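Local coordinates for protein transcriptional regulator, MerR-family (Cupriavidus metallidurans CH34, PDB 5GPE) that binds lead(II) and, as a MerR-family regulator, probably binds promoter DNA and controls transcription in response to the metal, at residues 20-24 with 25-29; 62-65 with 66-70; 100-103 with 104-108. All coordinates share one frame; numbering follows the deposited sequence.

Contact 1. Residues 20-24 with 25-29; sequences FYESE and GLLPE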
loop_
_atom_site.group_PDB
_atom_site.type_symbol
_atom_site.label_atom_id
_atom_site.label_comp_id
_atom_site.label_asym_id
_atom_site.label_seq_id
_atom_site.Cartn_x
_atom_site.Cartn_y
_atom_site.Cartn_z
ATOM N N PHE B 20 17.262 5.772 9.304
ATOM C CA PHE B 20 16.310 4.668 9.038
ATOM C C PHE B 20 16.984 3.529 8.246
ATOM O O PHE B 20 16.901 2.361 8.622
ATOM C CB PHE B 20 15.091 5.201 8.287
ATOM C CG PHE B 20 14.123 4.144 7.859
ATOM C CD1 PHE B 20 13.535 3.301 8.793
ATOM C CD2 PHE B 20 13.761 4.021 6.525
ATOM C CE1 PHE B 20 12.624 2.327 8.397
ATOM C CE2 PHE B 20 12.853 3.061 6.122
ATOM C CZ PHE B 20 12.283 2.210 7.062
ATOM N N TYR B 21 17.673 3.893 7.163
ATOM C CA TYR B 21 18.408 2.916 6.354
ATOM C C TYR B 21 19.516 2.217 7.143
ATOM O O TYR B 21 19.725 1.017 6.977
ATOM C CB TYR B 21 18.993 3.577 5.108
ATOM C CG TYR B 21 17.978 4.113 4.132
ATOM C CD1 TYR B 21 16.675 3.605 4.065
ATOM C CD2 TYR B 21 18.310 5.141 3.271
ATOM C CE1 TYR B 21 15.756 4.112 3.166
ATOM C CE2 TYR B 21 17.392 5.647 2.358
ATOM C CZ TYR B 21 16.116 5.132 2.323
ATOM O OH TYR B 21 15.195 5.605 1.427
ATOM N N GLU B 22 20.188 2.947 8.026
ATOM C CA GLU B 22 21.158 2.344 8.952
ATOM C C GLU B 22 20.517 1.317 9.871
ATOM O O GLU B 22 21.019 0.202 10.006
ATOM C CB GLU B 22 21.835 3.405 9.819
ATOM C CG GLU B 22 22.842 4.239 9.062
ATOM C CD GLU B 22 23.626 5.189 9.952
ATOM O OE1 GLU B 22 23.013 5.835 10.836
ATOM O OE2 GLU B 22 24.848 5.306 9.736
ATOM N N SER B 23 19.412 1.698 10.508
ATOM C CA SER B 23 18.690 0.783 11.413
ATOM C C SER B 23 18.188 -0.478 10.689
ATOM O O SER B 23 18.073 -1.530 11.300
ATOM C CB SER B 23 17.527 1.492 12.115
ATOM O OG SER B 23 16.507 1.820 11.186
ATOM N N GLU B 24 17.919 -0.357 9.386
ATOM C CA GLU B 24 17.483 -1.489 8.549
ATOM C C GLU B 24 18.624 -2.298 7.890
ATOM O O GLU B 24 18.360 -3.220 7.126
ATOM C CB GLU B 24 16.502 -0.993 7.478
ATOM C CG GLU B 24 15.158 -0.598 8.044
ATOM C CD GLU B 24 14.405 -1.779 8.632
ATOM O OE1 GLU B 24 14.171 -2.849 7.986
ATOM O OE2 GLU B 24 14.081 -1.624 9.802
ATOM N N GLY B 25 19.875 -1.982 8.207
ATOM C CA GLY B 25 21.017 -2.748 7.717
ATOM C C GLY B 25 21.342 -2.524 6.250
ATOM O O GLY B 25 22.009 -3.354 5.642
ATOM N N LEU B 26 20.917 -1.391 5.695
ATOM C CA LEU B 26 21.159 -1.078 4.282
ATOM C C LEU B 26 22.431 -0.293 4.021
ATOM O O LEU B 26 22.813 -0.110 2.868
ATOM C CB LEU B 26 19.980 -0.319 3.695
ATOM C CG LEU B 26 18.606 -0.990 3.850
ATOM C CD1 LEU B 26 17.557 -0.160 3.131
ATOM C CD2 LEU B 26 18.586 -2.416 3.329
ATOM N N LEU B 27 23.108 0.175 5.044
ATOM C CA LEU B 27 24.334 0.941 4.850
ATOM C C LEU B 27 25.551 0.302 5.492
ATOM O O LEU B 27 25.464 -0.175 6.560
ATOM C CB LEU B 27 24.191 2.341 5.407
ATOM C CG LEU B 27 23.238 3.322 4.749
ATOM C CD1 LEU B 27 23.422 4.709 5.282
ATOM C CD2 LEU B 27 23.452 3.325 3.270
ATOM N N PRO B 28 26.697 0.321 4.837
ATOM C CA PRO B 28 27.896 -0.229 5.471
ATOM C C PRO B 28 28.308 0.624 6.665
ATOM O O PRO B 28 27.825 1.761 6.824
ATOM C CB PRO B 28 28.951 -0.168 4.361
ATOM C CG PRO B 28 28.503 0.918 3.450
ATOM C CD PRO B 28 27.031 1.151 3.667
ATOM N N GLU B 29 29.181 0.070 7.496
ATOM C CA GLU B 29 29.646 0.755 8.704
ATOM C C GLU B 29 30.262 2.115 8.355
ATOM O O GLU B 29 30.797 2.280 7.248
ATOM C CB GLU B 29 30.667 -0.100 9.459
ATOM C CG GLU B 29 30.084 -1.371 10.062
ATOM C CD GLU B 29 29.089 -1.082 11.173
ATOM O OE1 GLU B 29 29.462 -0.395 12.153
ATOM O OE2 GLU B 29 27.930 -1.525 11.060
HETATM O O HOH W 1 23.176 -0.215 7.853
#

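Contact 2. Residues 62-65 with 66-70; sequences DEIR and QLLNL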
loop_
_atom_site.group_PDB
_atom_site.type_symbol
_atom_site.label_atom_id
_atom_site.label_comp_id
_atom_site.label_asym_id
_atom_site.label_seq_id
_atom_site.Cartn_x
_atom_site.Cartn_y
_atom_site.Cartn_z
ATOM N N ASP B 62 13.100 -5.248 1.675
ATOM C CA ASP B 62 13.551 -6.656 1.539
ATOM C C ASP B 62 14.196 -6.944 0.178
ATOM O O ASP B 62 15.241 -7.596 0.100
ATOM C CB ASP B 62 12.385 -7.632 1.767
ATOM C CG ASP B 62 11.863 -7.586 3.193
ATOM O OD1 ASP B 62 12.687 -7.642 4.129
ATOM O OD2 ASP B 62 10.634 -7.484 3.376
ATOM N N GLU B 63 13.581 -6.445 -0.891
ATOM C CA GLU B 63 14.168 -6.552 -2.242
ATOM C C GLU B 63 15.493 -5.804 -2.348
ATOM O O GLU B 63 16.442 -6.272 -2.971
ATOM C CB GLU B 63 13.197 -6.025 -3.298
ATOM C CG GLU B 63 11.951 -6.884 -3.493
ATOM C CD GLU B 63 10.920 -6.208 -4.385
ATOM O OE1 GLU B 63 10.323 -5.186 -3.968
ATOM O OE2 GLU B 63 10.732 -6.673 -5.537
ATOM N N ILE B 64 15.556 -4.637 -1.731
ATOM C CA ILE B 64 16.762 -3.806 -1.783
ATOM C C ILE B 64 17.918 -4.470 -1.037
ATOM O O ILE B 64 19.056 -4.415 -1.472
ATOM C CB ILE B 64 16.481 -2.376 -1.272
ATOM C CG1 ILE B 64 15.563 -1.665 -2.261
ATOM C CG2 ILE B 64 17.775 -1.571 -1.105
ATOM C CD1 ILE B 64 14.930 -0.389 -1.740
ATOM N N ARG B 65 17.588 -5.088 0.083
ATOM C CA ARG B 65 18.509 -5.827 0.916
ATOM C C ARG B 65 19.115 -6.956 0.030
ATOM O O ARG B 65 20.276 -7.146 -0.012
ATOM C CB ARG B 65 17.824 -6.369 2.186
ATOM C CG ARG B 65 18.666 -6.292 3.446
ATOM C CD ARG B 65 17.965 -6.266 4.843
ATOM N NE ARG B 65 16.526 -6.203 4.782
ATOM C CZ ARG B 65 15.753 -5.368 5.446
ATOM N NH1 ARG B 65 16.246 -4.535 6.290
ATOM N NH2 ARG B 65 14.474 -5.372 5.252
ATOM N N GLN B 66 18.261 -7.663 -0.674
ATOM C CA GLN B 66 18.668 -8.746 -1.603
ATOM C C GLN B 66 19.583 -8.228 -2.712
ATOM O O GLN B 66 20.646 -8.801 -2.949
ATOM C CB GLN B 66 17.457 -9.515 -2.248
ATOM C CG GLN B 66 16.830 -10.485 -1.261
ATOM C CD GLN B 66 15.732 -11.362 -1.863
ATOM O OE1 GLN B 66 15.427 -11.295 -3.057
ATOM N NE2 GLN B 66 15.165 -12.223 -1.032
ATOM N N LEU B 67 19.201 -7.110 -3.331
ATOM C CA LEU B 67 20.027 -6.513 -4.392
ATOM C C LEU B 67 21.387 -6.044 -3.887
ATOM O O LEU B 67 22.405 -6.276 -4.549
ATOM C CB LEU B 67 19.310 -5.342 -5.066
ATOM C CG LEU B 67 18.077 -5.709 -5.885
ATOM C CD1 LEU B 67 17.367 -4.440 -6.289
ATOM C CD2 LEU B 67 18.443 -6.508 -7.114
ATOM N N LEU B 68 21.399 -5.397 -2.714
ATOM C CA LEU B 68 22.651 -4.954 -2.087
ATOM C C LEU B 68 23.594 -6.129 -1.788
ATOM O O LEU B 68 24.805 -6.025 -1.996
ATOM C CB LEU B 68 22.376 -4.145 -0.810
ATOM C CG LEU B 68 21.794 -2.738 -1.020
ATOM C CD1 LEU B 68 21.346 -2.144 0.300
ATOM C CD2 LEU B 68 22.798 -1.809 -1.690
ATOM N N ASN B 69 23.042 -7.220 -1.268
ATOM C CA ASN B 69 23.841 -8.422 -0.967
ATOM C C ASN B 69 24.498 -9.017 -2.227
ATOM O O ASN B 69 25.671 -9.384 -2.205
ATOM C CB ASN B 69 22.998 -9.480 -0.240
ATOM C CG ASN B 69 22.785 -9.159 1.247
ATOM O OD1 ASN B 69 23.543 -8.409 1.878
ATOM N ND2 ASN B 69 21.749 -9.756 1.820
ATOM N N LEU B 70 23.756 -9.039 -3.332
ATOM C CA LEU B 70 24.301 -9.441 -4.633
ATOM C C LEU B 70 25.324 -8.422 -5.202
ATOM O O LEU B 70 26.384 -8.815 -5.725
ATOM C CB LEU B 70 23.181 -9.645 -5.630
ATOM C CG LEU B 70 22.337 -10.878 -5.306
ATOM C CD1 LEU B 70 20.942 -10.762 -5.901
ATOM C CD2 LEU B 70 23.042 -12.151 -5.760
#

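Contact 3. Residues 100-103 with 104-108; sequences RALE and RELMD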
loop_
_atom_site.group_PDB
_atom_site.type_symbol
_atom_site.label_atom_id
_atom_site.label_comp_id
_atom_site.label_asym_id
_atom_site.label_seq_id
_atom_site.Cartn_x
_atom_site.Cartn_y
_atom_site.Cartn_z
ATOM N N ARG B 100 -8.445 -2.667 -11.857
ATOM C CA ARG B 100 -9.429 -2.430 -12.903
ATOM C C ARG B 100 -10.789 -3.013 -12.497
ATOM O O ARG B 100 -11.840 -2.379 -12.693
ATOM C CB ARG B 100 -8.977 -3.003 -14.245
ATOM C CG ARG B 100 -9.992 -2.865 -15.369
ATOM C CD ARG B 100 -10.218 -1.381 -15.592
ATOM N NE ARG B 100 -9.001 -0.766 -16.167
ATOM C CZ ARG B 100 -8.815 0.527 -16.400
ATOM N NH1 ARG B 100 -9.770 1.407 -16.146
ATOM N NH2 ARG B 100 -7.673 0.941 -16.933
ATOM N N ALA B 101 -10.768 -4.217 -11.938
ATOM C CA ALA B 101 -12.007 -4.833 -11.443
ATOM C C ALA B 101 -12.625 -3.972 -10.335
ATOM O O ALA B 101 -13.837 -3.806 -10.299
ATOM C CB ALA B 101 -11.765 -6.251 -10.951
ATOM N N LEU B 102 -11.786 -3.398 -9.465
ATOM C CA LEU B 102 -12.273 -2.505 -8.408
ATOM C C LEU B 102 -12.927 -1.260 -9.002
ATOM O O LEU B 102 -14.011 -0.859 -8.573
ATOM C CB LEU B 102 -11.154 -2.125 -7.446
ATOM C CG LEU B 102 -11.466 -1.057 -6.397
ATOM C CD1 LEU B 102 -12.568 -1.544 -5.449
ATOM C CD2 LEU B 102 -10.201 -0.686 -5.634
ATOM N N GLU B 103 -12.267 -0.660 -9.998
ATOM C CA GLU B 103 -12.825 0.497 -10.701
ATOM C C GLU B 103 -14.229 0.208 -11.260
ATOM O O GLU B 103 -15.153 0.988 -11.035
ATOM C CB GLU B 103 -11.922 0.947 -11.849
ATOM C CG GLU B 103 -12.374 2.267 -12.478
ATOM C CD GLU B 103 -12.265 2.318 -14.011
ATOM O OE1 GLU B 103 -12.358 1.240 -14.615
ATOM O OE2 GLU B 103 -12.175 3.408 -14.652
ATOM N N ARG B 104 -14.369 -0.921 -11.945
ATOM C CA ARG B 104 -15.658 -1.314 -12.521
ATOM C C ARG B 104 -16.729 -1.561 -11.442
ATOM O O ARG B 104 -17.899 -1.202 -11.604
ATOM C CB ARG B 104 -15.503 -2.538 -13.428
ATOM C CG ARG B 104 -14.667 -2.250 -14.672
ATOM C CD ARG B 104 -14.643 -3.413 -15.652
ATOM N NE ARG B 104 -15.991 -3.689 -16.145
ATOM C CZ ARG B 104 -16.452 -4.876 -16.545
ATOM N NH1 ARG B 104 -17.716 -4.982 -16.941
ATOM N NH2 ARG B 104 -15.681 -5.958 -16.550
ATOM N N GLU B 105 -16.306 -2.140 -10.330
ATOM C CA GLU B 105 -17.180 -2.354 -9.158
ATOM C C GLU B 105 -17.690 -1.018 -8.567
ATOM O O GLU B 105 -18.869 -0.858 -8.263
ATOM C CB GLU B 105 -16.420 -3.124 -8.074
ATOM C CG GLU B 105 -17.261 -4.094 -7.298
ATOM C CD GLU B 105 -16.539 -4.704 -6.106
ATOM O OE1 GLU B 105 -15.310 -4.934 -6.181
ATOM O OE2 GLU B 105 -17.221 -4.960 -5.096
ATOM N N LEU B 106 -16.776 -0.074 -8.403
ATOM C CA LEU B 106 -17.113 1.244 -7.865
ATOM C C LEU B 106 -17.994 2.049 -8.824
ATOM O O LEU B 106 -18.879 2.764 -8.383
ATOM C CB LEU B 106 -15.843 2.026 -7.515
ATOM C CG LEU B 106 -15.026 1.486 -6.342
ATOM C CD1 LEU B 106 -13.677 2.196 -6.250
ATOM C CD2 LEU B 106 -15.753 1.636 -5.020
ATOM N N MET B 107 -17.758 1.914 -10.127
ATOM C CA MET B 107 -18.628 2.548 -11.134
ATOM C C MET B 107 -20.072 2.031 -11.037
ATOM O O MET B 107 -21.033 2.795 -11.123
ATOM C CB MET B 107 -18.074 2.323 -12.544
ATOM C CG MET B 107 -16.802 3.136 -12.819
ATOM S SD MET B 107 -15.965 2.642 -14.347
ATOM C CE MET B 107 -17.131 3.302 -15.550
ATOM N N ASP B 108 -20.213 0.728 -10.844
ATOM C CA ASP B 108 -21.535 0.126 -10.650
ATOM C C ASP B 108 -22.207 0.675 -9.373
ATOM O O ASP B 108 -23.390 1.023 -9.370
ATOM C CB ASP B 108 -21.420 -1.397 -10.592
ATOM C CG ASP B 108 -22.770 -2.085 -10.705
ATOM O OD1 ASP B 108 -23.322 -2.153 -11.826
ATOM O OD2 ASP B 108 -23.276 -2.553 -9.676
#

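Contact 1. Residues 20-24 with 25-29
Tyr21 and Leu26 meet through matching first torsions: each sets its CG opposite its own carbonyl carbon and beside its own backbone N (chi1 -64° and -54°). Tyr21 CD1 thereby comes 4.0 Å from Leu26 CD1, the two side chains meeting at a slant. One residue further along each segment, a similar pairing sets the CG methylene of Glu22 against Leu27 CD1 at 3.9 Å. What brings residues five apart together is a Schellman motif that ends the helix. Gly25 takes a positive phi of 74°, a conformation that glycine tolerates readily, and the chain folds back over the last turn. Leu26 N donates to Tyr21 O at 3.0 Å in a nearly straight bond, while Gly25 N reaches Glu22 O at 3.1 Å from well above the carbonyl plane. A water extends the closure, donating to Glu22 O and accepting from Leu27 N. Ser23 OG adds a bond to Phe20 O, which also receives Glu24 N. The motif turns the chain from helix 15-23 of the MerR-type helix-turn-helix region into the loop that follows. From the last turn of the helix, Tyr21 packs on Leu48 and Ile51 of helix 42-56, with its hydroxyl bonded to Arg55; from the loop, Leu26 lies against Arg65 and Leu68 of helix 61-71.

Contact 2. Residues 62-65 with 66-70
Ile64 and Leu68 stand one turn apart on helix 61-71, an alpha-helix of the MerR-type DNA-binding region, and their side chains run side by side in the same direction. Leu68 can be followed outward. Leu68 CB sits 3.4 Å from Ile64 O, beyond the oxygen that also accepts Leu68 N. Leu68 CG comes closer to Ile64 O, at 3.2 Å, because chi1 of -72° swings the branch point back beside the backbone N and toward the preceding turn. At the tip, Leu68 CD1 stays 3.7 Å from Ile64 O and meets Ile64 CG2 at 3.9 Å. The Ile64 methyl is available there because CG1 takes the position beside the N and leaves CG2 opposite it, next to the carbonyl carbon.

Beneath this apolar pair runs the regular i to i+4 ladder, including Leu68 N to Ile64 O at 2.8 Å and Leu67 N to Glu63 O at 2.9 Å. The apolar flank is buried against the rest of the fold: Ile64 packs on Cys54 and Arg55 of helix 42-56, Leu68 on Arg47 and Phe50, and Leu67 touches Leu125 of the second subunit. On the flank carrying Asp62, Arg65 bends sharply at chi3 (-5°), which turns its guanidinium back along the helix while NH1 makes a salt bridge to Glu24. Arg65 NH2 forms the other salt bridge, to Asp62 OD1 at 3.1 Å, arriving from above the carboxylate plane, 51° out of it.

Contact 3. Residues 100-103 with 104-108
Glu103 and Met107, one helical turn apart, meet through carboxylate and thioether: Met107 SD lies 3.7 Å from Glu103 CD, with both carboxylate oxygens only slightly farther from the sulfur. Nearer the backbone, Met107 CG rests 3.2 Å from Glu103 O, the oxygen that accepts Met107 N. Leu102 and Leu106 form the second pair. Leu102 CG touches Leu106 CD1 at 3.9 Å, and Leu102 CD1 reaches both CG and CD1 of Leu106, so the two isobutyl groups touch where they cross at an angle.

The next shell explains how these groups are held. Glu103 places CG opposite its backbone N (chi1 -172°), and a bend at chi2 brings its carboxylate within range of Arg100, one turn back. Arg100 NH1 donates to Glu103 OE1 at 3.0 Å; the acceptor lies in the guanidinium plane, whereas the donor stands 59° out of the carboxylate plane. The other oxygen, OE2, is bridged to Arg93 of the second subunit. Two arginines thus grip one buried carboxylate, which probably favours its charged form and limits its rotation beside the Met107 sulfur.

Farther out, the second subunit completes the setting. Met107 packs on its Arg93 and Leu102 on its Asp58, while Glu105 OE2 pairs with its Lys57. Arg100 lies on Met96, Glu103 pairs with Arg93 and Leu106 lies on Ile89 of that subunit, a descending order that shows the two helices running antiparallel, as in the dimerisation coiled coil of MerR-family regulators; a coiled coil is also predicted here.

The three contacts show how local contacts between residues four or five apart serve different places in a fold. Contacts 1 and 2 belong to the same MerR-type region and touch directly, through a salt bridge and apolar packing. Contact 3 stands apart, its centre about 36 Å from that of contact 2. Contact 1 terminates a helix and relies on backbone closure and a water; contacts 2 and 3 lie within helices, each pairing an apolar couple with an arginine–carboxylate bridge. That bridge uses an exposed Asp62 in contact 2, but a buried Glu103 at the subunit interface in contact 3. Contact 2 mainly faces its own chain, whereas contact 3 mainly faces the second subunit.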